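Local coordinates for putative exported protein (Bordetella pertussis, PDB 2DVZ) that binds glutamate as a periplasmic solute receptor, probably for uptake by a transport system of the tripartite tricarboxylate type, at residues Ala116-Val121 and Leu209-Ile214; Lys163-Thr168 and Phe234-Gln239; Arg38-Arg43 and Val264-Asp269; Met87-Ala92 and Asp300-Val305; Asp105-Thr110 and Asp254-Leu259. One frame throughout, in Å; residues are numbered along the deposited sequence.

Overall arrangement
All five contacts belong to one receptor chain. Interactions 1, 4 and 5 are buried, interaction 3 is partly buried and interaction 2 lies at the surface. Interactions 1 and 5 use two ends of strand 106-121, on opposite sides of the chain's centre. The first joins strand to strand by backbone hydrogen bonds; the second lays a helix on the strand through aliphatic groups. Interactions 3 and 5 share helix 253-267, but interaction 3 adds a salt bridge, with a water beside it. Interaction 4 joins two helices through alanines and one water. Interaction 2 is apolar and touches interaction 1, while interaction 4 touches interaction 5 through Met87 and Phe106.

Interaction 1 (Ala116-Val121 and Leu209-Ile214); sequences ANVVAV and LRAMAI
A classic beta bulge sets two residues, Met212 and Ala213, against the single Val119 in an otherwise regular antiparallel pair of strands. The strands belong to the mixed sheet of this periplasmic binding protein. Two bonds hold the bulge. Val119 O accepts from Met212 N at 2.7 Å, and Val119 N donates to Ala213 O at 3.1 Å. Met212, a selenomethionine here, has a near-helical psi of -37°, and this takes up the extra residue. The register therefore shifts by one before Ala120 pairs with Ala211. Beyond it, Val121 and Arg210 form a hydrogen-bonded pair. Val121 N donates to Arg210 O at 2.7 Å, and Arg210 N returns a bond to Val121 O at 2.9 Å.

Val119, Val121, Arg210 and Ala213 lie on one face of the sheet. Phe133 of helix 130-138 packs against Val119, Val121 and Met212 there. The Arg210 side chain leads off to the carbonyls of Pro123 and Ala127. Val118, Ala120, Ala211 and Ile214 lie on the other face, where Leu197 of helix 197-205 meets Val118 and Ile214. At the start of the strand, Asn117 touches Asn196, a glutamate-binding residue.

Val118 has CG1 between its backbone N and carbonyl carbon (chi1 63°). This turns Val118 CG2 to the neighbouring strand, where it meets Ala211 CB at 3.6 Å and Ile214 CG2 at 3.9 Å.

Interaction 2 (Lys163-Thr168 and Phe234-Gln239); sequences KMATGT and FPVLNQ
The Phe234 ring carries the methyl of Thr166 over one face. Thr166 CG2 stands 3.9 Å from the ring centroid and 14° off the ring normal. This is a CH-pi contact, displaced a little toward the CE1 and CZ side of the ring. The carbonyl of Ala165 approaches the same end of the ring obliquely, with Ala165 O 3.5 Å from Phe234 CE1. The ring thus lies across the last turn of helix 154-166.

The torsions of Thr166 explain which branch does the touching. OG1 lies between the backbone N and the carbonyl carbon (chi1 62°), and CG2 is left beside the backbone N, directed at the ring. OG1 is turned to the polar side. It is hydrogen-bonded to Phe162 O one turn back, and Thr168 OG1 donates to Thr166 OG1 at 2.8 Å. One residue therefore gives its methyl to the aromatic ring and its hydroxyl to the helix end.

Ala165 adds the second apolar patch. Ala165 CB faces Leu237 CD2 at 4.0 Å and Val236 CG1 at 4.3 Å, on the short 3-10 segment 235-237. Gly167, with positive phi, then ends the helix. Leu134 of helix 130-138 touches both Thr166 and Phe234. The contact thus ties the C-terminal end of helix 154-166 to the loop that precedes strand 241-248.

Every cross-contact here is van der Waals or CH-pi in character. The join therefore rests on shape and on the burial of methyl groups and one ring, not on charge or polar pairing.

Interaction 3 (Arg38-Arg43 and Val264-Asp269); sequences RLVTQR and VVALKD
Arg43 lies over Ala266 and ends at Asp269. Its aliphatic part does the packing: Arg43 CG is 3.7 Å from Ala266 CA and 3.8 Å from Ala266 CB. CG stands opposite the backbone N (chi1 -177°), and the chain bends at chi2 (61°). The bend brings the guanidinium round to the carboxylate. Arg43 NE donates to Asp269 OD2 at 2.8 Å, a salt bridge. OD2 lies at the edge of the guanidinium, almost in its plane. The carboxylate is turned nearly perpendicular to that plane, 87° apart, and the bond reaches OD2 from the anti side, well tilted out of the carboxylate plane. One water links the same two groups a second time, accepting from Arg43 NH2 and donating to Asp269 OD2, each at 3.0 Å. Val265 CG1 lies obliquely near NH2.

The contact packs helix 32-48 against the end of helix 253-267 in this periplasmic binding protein fold. Asp269 is the N-cap of the next helix, 270-279. Its other oxygen, OD1, accepts from the backbone N of Lys271. One carboxylate thus serves the arginine and the helix start, and the two tasks probably fix its rotation.

Ala266 also faces Val40, whose CG1 is 4.3 Å from Ala266 CB. The other branch, Val40 CG2, meets Leu267 CD2 at 4.0 Å. Leu276 of helix 270-279 touches Leu267 as well as Leu39.

Interaction 4 (Met87-Ala92 and Asp300-Val305); sequences MAVNPA and DWAQDV
Ala302 meets Ala88 and Ala92, and small side chains do most of the apolar packing. Ala302 CB lies 4.1 Å from Ala88 CB and 4.0 Å from Ala92 CB, so it is set between residues of successive turns. Ala302 CB also comes to 3.3 Å from Ala88 O. Val89 CG2 adds a looser touch. With so many alanines, the two helix segments approach to 8.0 Å between axes, running roughly the same way at an angle of 37°.

The polar part runs through one water. It donates to Ala88 O at 2.6 Å and accepts from Gln303 NE2 at 2.8 Å. The chain of Gln303 bends at chi2 (-79°), which brings its amide back across to the partner helix. There Gln303 NE2 lies 3.6 Å from Ala92 CA, a packing contact. The amide's other end, OE1, is bonded to Lys307 one turn on. The bond from Ala92 N to Ala88 O is weak, in a stretch where the helix widens to a pi-type turn and kinks at Pro91. The water thus gives that carbonyl a further partner.

Helix 84-93 begins at the glutamate site, with Ser85 a ligand-binding residue, and the Val89 side chain is about 7 Å from the bound glutamate. Leu157 of helix 154-166 packs against Val89 and also against Trp301 and Val305. On the sheet side, Met87 reaches Trp242 and Leu246 of strand 241-248.

Interaction 5 (Asp105-Thr110 and Asp254-Leu259); sequences DFQPVT and DVVNKL
This is a buried, aliphatic contact between Val109 and Gln107 of strand 106-121 and Val256 and Leu259 of helix 253-267, where the helix packs on the mixed sheet. The strand and helix segments run in a similar direction, 23° apart, with their axes 8.1 Å from each other at the nearest point.

Val256 spans the contact with its two branches. Val256 CG1 is opposite the backbone N (chi1 -179°) and leans on Pro108 O at 3.8 Å. Val256 CG2 reaches to Gln107 CG at 3.5 Å, with the two side chains crossing at about a right angle. Val109 answers from the strand. Val109 CG1 packs on Val256 O at 3.8 Å and on Leu259 CB at 3.9 Å. The other branch, Val109 CG2, only grazes Val256 CG1 at 4.4 Å.

The amide of Gln107 bonds within its own strand. Bent at chi2, the side chain curls along the strand to the carbonyl of the next residue, and Gln107 NE2 donates to Pro108 O at 2.7 Å. The acceptor lies close to the amide plane. This leaves the CG methylene to the valine, so one residue supplies a local polar bond and an apolar surface. Pro288 at the start of helix 288-307 touches Gln107 and Val256 and extends the packing.

Val109 and Thr110 are set together against Leu245 on the neighbouring strand, a classic beta bulge. A helix laid on a bulged strand of the sheet is in keeping with the layered alpha/beta lobes of type II periplasmic binding proteins.

Interaction 1 (Ala116-Val121 and Leu209-Ile214)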
# COMPACT_ATOMS: atom_id res chain seq x y z
N ALA A 116 0.23 -0.04 8.11
CA ALA A 116 0.41 -1.45 8.49
C ALA A 116 -0.09 -2.34 7.39
O ALA A 116 -1.08 -2.03 6.73
CB ALA A 116 -0.35 -1.77 9.80
N ASN A 117 0.62 -3.45 7.20
CA ASN A 117 0.09 -4.57 6.43
C ASN A 117 -0.51 -5.63 7.37
O ASN A 117 -0.31 -5.59 8.60
CB ASN A 117 1.16 -5.15 5.51
CG ASN A 117 1.46 -4.29 4.30
OD1 ASN A 117 2.39 -4.58 3.53
ND2 ASN A 117 0.68 -3.24 4.09
N VAL A 118 -1.29 -6.53 6.80
CA VAL A 118 -2.07 -7.49 7.58
C VAL A 118 -2.22 -8.77 6.81
O VAL A 118 -2.41 -8.72 5.60
CB VAL A 118 -3.48 -6.93 7.98
CG1 VAL A 118 -4.41 -6.62 6.73
CG2 VAL A 118 -4.16 -7.81 9.08
N VAL A 119 -2.11 -9.92 7.49
CA VAL A 119 -2.57 -11.18 6.91
C VAL A 119 -3.88 -11.55 7.61
O VAL A 119 -3.95 -11.66 8.84
CB VAL A 119 -1.48 -12.34 6.90
CG1 VAL A 119 -0.96 -12.72 8.31
CG2 VAL A 119 -1.96 -13.58 6.13
N ALA A 120 -4.94 -11.70 6.82
CA ALA A 120 -6.22 -12.01 7.37
C ALA A 120 -6.82 -13.25 6.70
O ALA A 120 -6.38 -13.69 5.59
CB ALA A 120 -7.17 -10.79 7.26
N VAL A 121 -7.78 -13.85 7.41
CA VAL A 121 -8.44 -15.04 6.92
C VAL A 121 -9.96 -14.84 6.89
O VAL A 121 -10.53 -14.01 7.61
CB VAL A 121 -8.01 -16.38 7.64
CG1 VAL A 121 -6.57 -16.68 7.45
CG2 VAL A 121 -8.35 -16.38 9.14
N LEU A 209 -13.66 -10.56 8.36
CA LEU A 209 -12.34 -11.18 8.27
C LEU A 209 -11.77 -11.27 9.66
O LEU A 209 -12.14 -10.46 10.52
CB LEU A 209 -11.36 -10.37 7.38
CG LEU A 209 -11.63 -10.31 5.85
CD1 LEU A 209 -10.72 -9.26 5.20
CD2 LEU A 209 -11.52 -11.67 5.16
N ARG A 210 -10.84 -12.23 9.86
CA ARG A 210 -10.04 -12.34 11.09
C ARG A 210 -8.57 -12.10 10.75
O ARG A 210 -7.99 -12.82 9.93
CB ARG A 210 -10.25 -13.72 11.77
CG ARG A 210 -9.16 -14.18 12.76
CD ARG A 210 -9.66 -15.29 13.83
NE ARG A 210 -9.95 -16.56 13.15
CZ ARG A 210 -11.15 -17.01 12.78
NH1 ARG A 210 -12.26 -16.36 13.09
NH2 ARG A 210 -11.21 -18.16 12.10
N ALA A 211 -7.98 -11.11 11.40
CA ALA A 211 -6.58 -10.77 11.20
C ALA A 211 -5.66 -11.69 12.02
O ALA A 211 -5.88 -11.90 13.22
CB ALA A 211 -6.35 -9.32 11.56
N MSE A 212 -4.64 -12.24 11.36
CA MSE A 212 -3.74 -13.14 12.03
C MSE A 212 -2.50 -12.48 12.59
O MSE A 212 -2.01 -12.87 13.65
CB MSE A 212 -3.35 -14.33 11.11
CG MSE A 212 -4.51 -15.28 10.82
SE MSE A 212 -5.21 -16.29 12.38
CE MSE A 212 -6.54 -15.03 13.03
N ALA A 213 -1.99 -11.49 11.85
CA ALA A 213 -0.84 -10.67 12.24
C ALA A 213 -0.88 -9.36 11.46
O ALA A 213 -1.48 -9.29 10.41
CB ALA A 213 0.47 -11.40 11.95
N ILE A 214 -0.25 -8.32 11.99
CA ILE A 214 -0.13 -7.04 11.30
C ILE A 214 1.37 -6.76 11.16
O ILE A 214 2.16 -7.25 11.99
CB ILE A 214 -0.85 -5.82 12.02
CG1 ILE A 214 -0.34 -5.62 13.45
CG2 ILE A 214 -2.36 -5.95 11.98
CD1 ILE A 214 -0.73 -4.25 14.05

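Interaction 2 (Lys163-Thr168 and Phe234-Gln239)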
# COMPACT_ATOMS: atom_id res chain seq x y z
N LYS A 163 5.35 -17.20 2.66
CA LYS A 163 5.54 -18.59 2.26
C LYS A 163 6.97 -19.05 2.53
O LYS A 163 7.20 -20.08 3.15
CB LYS A 163 5.19 -18.74 0.76
CG LYS A 163 3.72 -18.71 0.54
CD LYS A 163 3.33 -18.54 -0.90
CE LYS A 163 3.81 -19.67 -1.77
NZ LYS A 163 3.23 -19.44 -3.14
N MSE A 164 7.94 -18.25 2.09
CA MSE A 164 9.34 -18.59 2.24
C MSE A 164 9.79 -18.67 3.72
O MSE A 164 10.55 -19.56 4.11
CB MSE A 164 10.16 -17.56 1.44
CG MSE A 164 11.68 -17.82 1.39
SE MSE A 164 12.08 -19.54 0.51
CE MSE A 164 11.63 -19.07 -1.37
N ALA A 165 9.32 -17.72 4.53
CA ALA A 165 9.78 -17.60 5.91
C ALA A 165 9.12 -18.62 6.81
O ALA A 165 9.73 -19.05 7.79
CB ALA A 165 9.53 -16.20 6.45
N THR A 166 7.89 -19.00 6.48
CA THR A 166 7.12 -19.88 7.34
C THR A 166 7.15 -21.29 6.78
O THR A 166 6.73 -22.20 7.44
CB THR A 166 5.63 -19.41 7.55
OG1 THR A 166 4.94 -19.39 6.29
CG2 THR A 166 5.53 -18.03 8.16
N GLY A 167 7.65 -21.50 5.57
CA GLY A 167 7.61 -22.84 5.00
C GLY A 167 6.18 -23.29 4.71
O GLY A 167 5.78 -24.42 5.03
N THR A 168 5.39 -22.39 4.12
CA THR A 168 4.04 -22.73 3.72
C THR A 168 3.91 -22.62 2.21
O THR A 168 4.81 -22.09 1.55
CB THR A 168 2.99 -21.88 4.48
OG1 THR A 168 3.31 -20.51 4.33
CG2 THR A 168 2.97 -22.24 6.02
N PHE A 234 8.23 -13.91 13.54
CA PHE A 234 8.76 -13.66 12.20
C PHE A 234 9.08 -12.19 11.96
O PHE A 234 8.44 -11.59 11.12
CB PHE A 234 7.79 -14.21 11.13
CG PHE A 234 7.59 -15.70 11.27
CD1 PHE A 234 8.47 -16.58 10.64
CD2 PHE A 234 6.59 -16.21 12.10
CE1 PHE A 234 8.31 -17.99 10.80
CE2 PHE A 234 6.43 -17.60 12.27
CZ PHE A 234 7.30 -18.49 11.62
N PRO A 235 10.08 -11.62 12.69
CA PRO A 235 10.39 -10.20 12.54
C PRO A 235 10.80 -9.74 11.12
O PRO A 235 10.64 -8.58 10.80
CB PRO A 235 11.54 -9.96 13.57
CG PRO A 235 12.12 -11.32 13.86
CD PRO A 235 10.96 -12.28 13.70
N VAL A 236 11.30 -10.63 10.28
CA VAL A 236 11.65 -10.27 8.88
C VAL A 236 10.40 -9.84 8.14
O VAL A 236 10.48 -9.05 7.20
CB VAL A 236 12.40 -11.45 8.08
CG1 VAL A 236 11.44 -12.54 7.61
CG2 VAL A 236 13.15 -10.92 6.84
N LEU A 237 9.25 -10.35 8.57
CA LEU A 237 7.99 -10.06 7.90
C LEU A 237 7.33 -8.77 8.41
O LEU A 237 6.37 -8.32 7.85
CB LEU A 237 7.05 -11.26 8.02
CG LEU A 237 7.51 -12.60 7.40
CD1 LEU A 237 6.43 -13.68 7.62
CD2 LEU A 237 7.90 -12.54 5.89
N ASN A 238 7.89 -8.18 9.46
CA ASN A 238 7.26 -7.05 10.11
C ASN A 238 7.55 -5.70 9.46
O ASN A 238 7.93 -4.74 10.13
CB ASN A 238 7.65 -7.07 11.60
CG ASN A 238 6.67 -6.32 12.46
OD1 ASN A 238 5.46 -6.23 12.14
ND2 ASN A 238 7.17 -5.76 13.58
N GLN A 239 7.33 -5.62 8.14
CA GLN A 239 7.60 -4.43 7.32
C GLN A 239 6.31 -3.69 6.90
O GLN A 239 5.50 -4.21 6.14
CB GLN A 239 8.41 -4.80 6.07
CG GLN A 239 9.77 -5.39 6.39
CD GLN A 239 10.82 -4.33 6.86
OE1 GLN A 239 10.53 -3.11 6.97
NE2 GLN A 239 12.05 -4.83 7.15

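Interaction 3 (Arg38-Arg43 and Val264-Asp269)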
# COMPACT_ATOMS: atom_id res chain seq x y z
N ARG A 38 -8.16 9.67 -0.98
CA ARG A 38 -9.38 10.49 -0.91
C ARG A 38 -9.46 11.26 0.40
O ARG A 38 -9.82 12.43 0.41
CB ARG A 38 -10.64 9.65 -1.15
CG ARG A 38 -10.60 8.91 -2.47
CD ARG A 38 -11.93 8.28 -2.88
NE ARG A 38 -11.82 7.75 -4.26
CZ ARG A 38 -12.36 8.33 -5.34
NH1 ARG A 38 -13.06 9.47 -5.20
NH2 ARG A 38 -12.17 7.78 -6.56
N LEU A 39 -9.05 10.61 1.50
CA LEU A 39 -9.06 11.26 2.80
C LEU A 39 -8.16 12.49 2.80
O LEU A 39 -8.61 13.58 3.19
CB LEU A 39 -8.64 10.30 3.93
CG LEU A 39 -8.42 10.87 5.34
CD1 LEU A 39 -9.73 11.19 5.94
CD2 LEU A 39 -7.64 9.87 6.23
N VAL A 40 -6.90 12.29 2.41
CA VAL A 40 -5.92 13.39 2.47
C VAL A 40 -6.11 14.50 1.41
O VAL A 40 -6.07 15.67 1.78
CB VAL A 40 -4.47 12.89 2.52
CG1 VAL A 40 -3.53 14.08 2.67
CG2 VAL A 40 -4.28 11.84 3.69
N THR A 41 -6.35 14.14 0.15
CA THR A 41 -6.57 15.15 -0.92
C THR A 41 -7.87 15.96 -0.72
O THR A 41 -7.93 17.14 -1.04
CB THR A 41 -6.50 14.54 -2.38
OG1 THR A 41 -7.55 13.57 -2.60
CG2 THR A 41 -5.14 13.89 -2.66
N GLN A 42 -8.92 15.32 -0.20
CA GLN A 42 -10.15 16.04 0.20
C GLN A 42 -9.89 17.24 1.09
O GLN A 42 -10.46 18.31 0.89
CB GLN A 42 -11.12 15.12 0.94
CG GLN A 42 -11.98 14.30 0.00
CD GLN A 42 -12.84 15.18 -0.86
OE1 GLN A 42 -12.47 15.53 -2.01
NE2 GLN A 42 -13.98 15.61 -0.31
N ARG A 43 -9.06 17.02 2.12
CA ARG A 43 -8.72 18.04 3.08
C ARG A 43 -7.66 19.01 2.53
O ARG A 43 -7.72 20.19 2.82
CB ARG A 43 -8.31 17.38 4.41
CG ARG A 43 -7.99 18.33 5.56
CD ARG A 43 -9.19 19.20 5.96
NE ARG A 43 -8.82 20.24 6.94
CZ ARG A 43 -8.18 21.38 6.66
NH1 ARG A 43 -7.81 21.65 5.41
NH2 ARG A 43 -7.90 22.22 7.63
N VAL A 264 0.76 19.01 4.87
CA VAL A 264 1.09 19.21 6.28
C VAL A 264 -0.12 19.79 7.03
O VAL A 264 -0.46 19.32 8.12
CB VAL A 264 2.41 20.07 6.48
CG1 VAL A 264 2.50 20.67 7.91
CG2 VAL A 264 3.63 19.25 6.16
N VAL A 265 -0.82 20.74 6.44
CA VAL A 265 -2.03 21.25 7.08
C VAL A 265 -3.07 20.15 7.24
O VAL A 265 -3.65 19.99 8.33
CB VAL A 265 -2.66 22.49 6.33
CG1 VAL A 265 -4.09 22.73 6.81
CG2 VAL A 265 -1.80 23.74 6.53
N ALA A 266 -3.31 19.41 6.15
CA ALA A 266 -4.32 18.35 6.12
C ALA A 266 -4.08 17.25 7.16
O ALA A 266 -5.03 16.78 7.81
CB ALA A 266 -4.38 17.74 4.72
N LEU A 267 -2.81 16.86 7.30
CA LEU A 267 -2.36 15.85 8.27
C LEU A 267 -2.34 16.28 9.75
O LEU A 267 -2.18 15.44 10.63
CB LEU A 267 -1.00 15.25 7.87
CG LEU A 267 -0.98 14.54 6.50
CD1 LEU A 267 0.45 14.38 5.97
CD2 LEU A 267 -1.77 13.21 6.50
N LYS A 268 -2.52 17.59 9.99
CA LYS A 268 -2.79 18.12 11.33
C LYS A 268 -4.29 18.19 11.60
O LYS A 268 -4.70 18.53 12.71
CB LYS A 268 -2.20 19.53 11.53
CG LYS A 268 -0.87 19.82 10.86
CD LYS A 268 0.32 19.47 11.68
CE LYS A 268 1.02 20.75 12.16
NZ LYS A 268 2.24 21.03 11.36
N ASP A 269 -5.13 17.92 10.62
CA ASP A 269 -6.56 18.01 10.86
C ASP A 269 -7.01 16.83 11.74
O ASP A 269 -6.71 15.66 11.41
CB ASP A 269 -7.36 18.11 9.57
CG ASP A 269 -8.85 18.14 9.81
OD1 ASP A 269 -9.36 17.21 10.44
OD2 ASP A 269 -9.53 19.09 9.41
O HOH W 1 -7.80 21.31 10.50

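Interaction 4 (Met87-Ala92 and Asp300-Val305)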
# COMPACT_ATOMS: atom_id res chain seq x y z
N MSE A 87 6.71 2.08 -6.41
CA MSE A 87 8.01 2.68 -6.19
C MSE A 87 9.15 1.66 -6.11
O MSE A 87 10.30 1.98 -6.40
CB MSE A 87 7.99 3.58 -4.92
CG MSE A 87 7.11 4.83 -5.02
SE MSE A 87 7.74 6.09 -6.41
CE MSE A 87 6.62 5.49 -7.93
N ALA A 88 8.82 0.44 -5.75
CA ALA A 88 9.84 -0.54 -5.33
C ALA A 88 9.66 -1.93 -5.95
O ALA A 88 10.60 -2.49 -6.51
CB ALA A 88 9.85 -0.64 -3.79
N VAL A 89 8.47 -2.51 -5.81
CA VAL A 89 8.28 -3.93 -6.16
C VAL A 89 8.08 -4.11 -7.66
O VAL A 89 8.66 -5.02 -8.25
CB VAL A 89 7.13 -4.62 -5.35
CG1 VAL A 89 7.16 -6.15 -5.55
CG2 VAL A 89 7.22 -4.29 -3.88
N ASN A 90 7.27 -3.27 -8.28
CA ASN A 90 7.11 -3.35 -9.74
C ASN A 90 8.40 -3.24 -10.56
O ASN A 90 8.60 -4.03 -11.48
CB ASN A 90 6.09 -2.34 -10.25
CG ASN A 90 4.93 -3.01 -10.92
OD1 ASN A 90 5.10 -3.70 -11.92
ND2 ASN A 90 3.74 -2.81 -10.38
N PRO A 91 9.23 -2.23 -10.26
CA PRO A 91 10.61 -2.14 -10.71
C PRO A 91 11.38 -3.44 -10.55
O PRO A 91 12.07 -3.83 -11.48
CB PRO A 91 11.18 -1.04 -9.81
CG PRO A 91 10.05 -0.14 -9.62
CD PRO A 91 8.85 -1.00 -9.51
N ALA A 92 11.29 -4.10 -9.39
CA ALA A 92 12.02 -5.34 -9.13
C ALA A 92 11.39 -6.57 -9.84
O ALA A 92 12.11 -7.50 -10.24
CB ALA A 92 12.16 -5.59 -7.61
N ASP A 300 15.51 -0.51 -2.85
CA ASP A 300 16.67 -1.36 -2.63
C ASP A 300 16.30 -2.66 -1.97
O ASP A 300 16.81 -3.71 -2.34
CB ASP A 300 17.76 -0.63 -1.84
CG ASP A 300 18.43 0.47 -2.67
OD1 ASP A 300 18.24 0.49 -3.92
OD2 ASP A 300 19.15 1.30 -2.07
N TRP A 301 15.41 -2.58 -0.98
CA TRP A 301 14.96 -3.77 -0.30
C TRP A 301 14.25 -4.76 -1.28
O TRP A 301 14.53 -5.95 -1.25
CB TRP A 301 14.11 -3.38 0.90
CG TRP A 301 13.25 -4.47 1.39
CD1 TRP A 301 13.59 -5.45 2.30
CD2 TRP A 301 11.88 -4.72 1.03
NE1 TRP A 301 12.53 -6.29 2.50
CE2 TRP A 301 11.46 -5.87 1.75
CE3 TRP A 301 10.98 -4.09 0.16
CZ2 TRP A 301 10.16 -6.41 1.61
CZ3 TRP A 301 9.68 -4.63 0.02
CH2 TRP A 301 9.29 -5.78 0.75
N ALA A 302 13.37 -4.26 -2.15
CA ALA A 302 12.69 -5.10 -3.15
C ALA A 302 13.65 -5.80 -4.14
O ALA A 302 13.45 -6.96 -4.51
CB ALA A 302 11.58 -4.32 -3.90
N GLN A 303 14.69 -5.07 -4.57
CA GLN A 303 15.76 -5.65 -5.39
C GLN A 303 16.41 -6.78 -4.60
O GLN A 303 16.54 -7.89 -5.11
CB GLN A 303 16.84 -4.61 -5.74
CG GLN A 303 16.36 -3.41 -6.52
CD GLN A 303 16.19 -3.70 -8.01
OE1 GLN A 303 17.15 -4.15 -8.66
NE2 GLN A 303 14.97 -3.44 -8.56
N ASP A 304 16.79 -6.50 -3.35
CA ASP A 304 17.38 -7.52 -2.49
C ASP A 304 16.49 -8.77 -2.43
O ASP A 304 16.87 -9.81 -2.99
CB ASP A 304 17.65 -6.96 -1.09
CG ASP A 304 18.30 -7.98 -0.15
OD1 ASP A 304 19.50 -8.33 -0.40
OD2 ASP A 304 17.63 -8.40 0.84
N VAL A 305 15.31 -8.64 -1.80
CA VAL A 305 14.29 -9.70 -1.68
C VAL A 305 14.01 -10.56 -2.92
O VAL A 305 14.05 -11.78 -2.84
CB VAL A 305 12.92 -9.12 -1.20
CG1 VAL A 305 11.85 -10.21 -1.21
CG2 VAL A 305 13.03 -8.54 0.18
O HOH W 2 13.19 -2.33 -6.73

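Interaction 5 (Asp105-Thr110 and Asp254-Leu259)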
# COMPACT_ATOMS: atom_id res chain seq x y z
N ASP A 105 11.77 9.38 -12.67
CA ASP A 105 10.62 9.98 -13.36
C ASP A 105 9.65 10.72 -12.49
O ASP A 105 8.68 11.25 -12.98
CB ASP A 105 9.83 8.94 -14.17
CG ASP A 105 10.65 8.34 -15.27
OD1 ASP A 105 11.66 8.98 -15.67
OD2 ASP A 105 10.30 7.23 -15.73
N PHE A 106 9.90 10.72 -11.18
CA PHE A 106 9.02 11.42 -10.25
C PHE A 106 9.75 12.40 -9.37
O PHE A 106 10.84 12.12 -8.91
CB PHE A 106 8.21 10.41 -9.41
CG PHE A 106 7.30 9.57 -10.26
CD1 PHE A 106 6.15 10.14 -10.80
CD2 PHE A 106 7.67 8.26 -10.62
CE1 PHE A 106 5.34 9.39 -11.62
CE2 PHE A 106 6.84 7.50 -11.47
CZ PHE A 106 5.68 8.07 -11.95
N GLN A 107 9.14 13.56 -9.15
CA GLN A 107 9.50 14.45 -8.06
C GLN A 107 8.62 14.07 -6.84
O GLN A 107 7.39 14.22 -6.88
CB GLN A 107 9.33 15.95 -8.47
CG GLN A 107 9.41 16.97 -7.32
CD GLN A 107 10.76 16.94 -6.63
OE1 GLN A 107 11.75 17.13 -7.26
NE2 GLN A 107 10.78 16.66 -5.34
N PRO A 108 9.26 13.59 -5.75
CA PRO A 108 8.49 13.39 -4.50
C PRO A 108 8.00 14.68 -3.84
O PRO A 108 8.71 15.68 -3.84
CB PRO A 108 9.49 12.70 -3.57
CG PRO A 108 10.53 12.13 -4.49
CD PRO A 108 10.65 13.16 -5.60
N VAL A 109 6.78 14.64 -3.30
CA VAL A 109 6.25 15.77 -2.59
C VAL A 109 6.32 15.51 -1.07
O VAL A 109 6.93 16.28 -0.33
CB VAL A 109 4.82 16.08 -3.06
CG1 VAL A 109 4.21 17.19 -2.22
CG2 VAL A 109 4.83 16.45 -4.59
N THR A 110 5.69 14.41 -0.65
CA THR A 110 5.58 14.04 0.77
C THR A 110 4.96 12.65 0.95
O THR A 110 4.10 12.19 0.17
CB THR A 110 4.77 15.09 1.59
OG1 THR A 110 5.07 14.95 2.98
CG2 THR A 110 3.27 14.95 1.34
N ASP A 254 8.27 25.51 -6.36
CA ASP A 254 7.11 26.30 -5.94
C ASP A 254 5.88 25.42 -5.78
O ASP A 254 5.20 25.49 -4.76
CB ASP A 254 6.78 27.44 -6.93
CG ASP A 254 5.55 28.25 -6.49
OD1 ASP A 254 5.61 28.95 -5.43
OD2 ASP A 254 4.50 28.17 -7.18
N VAL A 255 5.62 24.60 -6.79
CA VAL A 255 4.49 23.68 -6.83
C VAL A 255 4.60 22.62 -5.71
O VAL A 255 3.66 22.45 -4.94
CB VAL A 255 4.37 22.99 -8.24
CG1 VAL A 255 3.54 21.69 -8.17
CG2 VAL A 255 3.83 23.98 -9.28
N VAL A 256 5.75 21.95 -5.65
CA VAL A 256 6.12 20.98 -4.62
C VAL A 256 5.91 21.51 -3.20
O VAL A 256 5.25 20.87 -2.38
CB VAL A 256 7.61 20.46 -4.80
CG1 VAL A 256 7.98 19.43 -3.76
CG2 VAL A 256 7.82 19.85 -6.16
N ASN A 257 6.44 22.68 -2.91
CA ASN A 257 6.29 23.27 -1.57
C ASN A 257 4.88 23.73 -1.29
O ASN A 257 4.45 23.71 -0.17
CB ASN A 257 7.27 24.44 -1.36
CG ASN A 257 8.72 24.00 -1.41
OD1 ASN A 257 9.11 23.04 -0.75
ND2 ASN A 257 9.53 24.72 -2.19
N LYS A 258 4.17 24.18 -2.30
CA LYS A 258 2.78 24.53 -2.08
C LYS A 258 1.96 23.32 -1.68
O LYS A 258 1.23 23.37 -0.71
CB LYS A 258 2.17 25.27 -3.29
CG LYS A 258 2.38 26.77 -3.22
CD LYS A 258 1.94 27.43 -4.52
CE LYS A 258 2.11 28.93 -4.48
NZ LYS A 258 2.38 29.52 -5.83
N LEU A 259 2.11 22.24 -2.44
CA LEU A 259 1.42 20.97 -2.20
C LEU A 259 1.80 20.34 -0.86
O LEU A 259 0.94 19.83 -0.16
CB LEU A 259 1.76 19.96 -3.31
CG LEU A 259 1.21 20.25 -4.70
CD1 LEU A 259 1.89 19.36 -5.72
CD2 LEU A 259 -0.32 20.07 -4.71